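Local coordinates for peptidase, C14 family (Geobacter sulfurreducens PCA, PDB 3BIJ), which is of unproven function but is a caspase-like C14 family protein that probably acts as a cysteine-type endopeptidase, at residues L7-N12 and A58-A63. Residues are numbered along the deposited sequence; the frame is centred on the assembly and turned at random.
Sequences LALGLN and AKVIDA
Leu7 and Leu9 of strand 7-10 face helix 58-63 across the sheet-to-helix interface of a caspase-like alpha/beta fold, with the two axes nearly antiparallel at 162° and 10.6 Å apart at closest approach. The strand belongs to the mixed central sheet, between strands 46-51 and 76-89, and its backbone bonds to Thr48 and Leu50 on one side and to Met78 and Ser80 on the other. Alternation along the strand sends Leu7 and Leu9 to this helix, while Ala8 packs on Ala33 and Ala37 of helix 29-42, which covers the other face. The contact is apolar and buried. Leu9 and Val60 meet at an oblique angle through their methyl branches. Leu9 has CG anti to its own carbonyl carbon, beside the backbone N (chi1 -56°), which carries both its methyls to Val60. Leu9 CD2 comes within 3.9 Å of Val60 CG2, while Leu9 CD1 reaches both CG1 and CG2 of Val60. Leu50 and Tyr81 flank Leu9 from the adjacent strands, and Leu105 also packs on Val60. Three residues further on, Ala63 meets Leu7 through CB, which lies 4.1 Å from Leu7 CG and 3.8 Å from Leu7 CD1.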
# COMPACT_ATOMS: atom_id res chain seq x y z
N LEU A 7 33.62 8.98 24.49
CA LEU A 7 34.12 8.83 23.12
C LEU A 7 32.92 8.83 22.17
O LEU A 7 32.17 7.85 22.11
CB LEU A 7 34.87 7.50 22.97
CG LEU A 7 36.09 7.45 22.04
CD1 LEU A 7 36.34 6.00 21.64
CD2 LEU A 7 35.87 8.30 20.81
N ALA A 8 32.73 9.92 21.44
CA ALA A 8 31.62 10.03 20.51
C ALA A 8 32.14 9.73 19.11
O ALA A 8 33.04 10.41 18.62
CB ALA A 8 31.02 11.44 20.56
N LEU A 9 31.59 8.69 18.49
CA LEU A 9 32.00 8.29 17.16
C LEU A 9 30.86 8.52 16.19
O LEU A 9 29.71 8.17 16.46
CB LEU A 9 32.36 6.81 17.14
CG LEU A 9 33.44 6.33 18.12
CD1 LEU A 9 33.60 4.82 17.99
CD2 LEU A 9 34.75 7.03 17.82
N GLY A 10 31.19 9.09 15.04
CA GLY A 10 30.19 9.35 14.02
C GLY A 10 30.82 9.20 12.64
O GLY A 10 31.81 9.87 12.33
N LEU A 11 30.26 8.32 11.82
CA LEU A 11 30.80 8.11 10.48
C LEU A 11 29.72 8.16 9.43
O LEU A 11 28.97 7.20 9.26
CB LEU A 11 31.49 6.76 10.38
CG LEU A 11 32.60 6.51 11.39
CD1 LEU A 11 32.04 5.80 12.60
CD2 LEU A 11 33.69 5.69 10.73
N ASN A 12 29.61 9.27 8.71
CA ASN A 12 28.59 9.28 7.68
C ASN A 12 29.23 9.04 6.31
O ASN A 12 28.75 9.51 5.28
CB ASN A 12 27.78 10.57 7.72
CG ASN A 12 28.62 11.76 7.93
OD1 ASN A 12 29.72 11.85 7.38
ND2 ASN A 12 28.13 12.71 8.72
N ALA A 58 42.62 2.07 14.23
CA ALA A 58 43.71 2.47 15.13
C ALA A 58 43.29 3.47 16.21
O ALA A 58 43.47 3.21 17.40
CB ALA A 58 44.87 3.04 14.32
N LYS A 59 42.73 4.61 15.80
CA LYS A 59 42.29 5.65 16.73
C LYS A 59 41.23 5.21 17.74
O LYS A 59 41.33 5.52 18.93
CB LYS A 59 41.79 6.88 15.98
CG LYS A 59 42.88 7.67 15.27
CD LYS A 59 42.35 9.02 14.79
CE LYS A 59 43.38 9.77 13.96
NZ LYS A 59 42.83 11.04 13.38
N VAL A 60 40.20 4.50 17.26
CA VAL A 60 39.14 4.02 18.14
C VAL A 60 39.69 3.03 19.16
O VAL A 60 39.42 3.15 20.35
CB VAL A 60 38.00 3.34 17.32
CG1 VAL A 60 37.03 2.65 18.26
CG2 VAL A 60 37.27 4.37 16.48
N ILE A 61 40.47 2.05 18.70
CA ILE A 61 41.04 1.04 19.58
C ILE A 61 41.93 1.69 20.63
O ILE A 61 41.87 1.36 21.81
CB ILE A 61 41.86 0.01 18.79
CG1 ILE A 61 40.92 -0.80 17.89
CG2 ILE A 61 42.60 -0.92 19.73
CD1 ILE A 61 41.64 -1.66 16.87
N ASP A 62 42.75 2.63 20.18
CA ASP A 62 43.66 3.34 21.06
C ASP A 62 42.94 4.22 22.07
O ASP A 62 43.33 4.26 23.23
CB ASP A 62 44.61 4.20 20.22
CG ASP A 62 45.58 4.98 21.08
OD1 ASP A 62 45.21 6.09 21.53
OD2 ASP A 62 46.72 4.48 21.30
N ALA A 63 41.91 4.93 21.64
CA ALA A 63 41.15 5.80 22.55
C ALA A 63 40.51 4.97 23.66
O ALA A 63 40.63 5.31 24.84
CB ALA A 63 40.09 6.56 21.78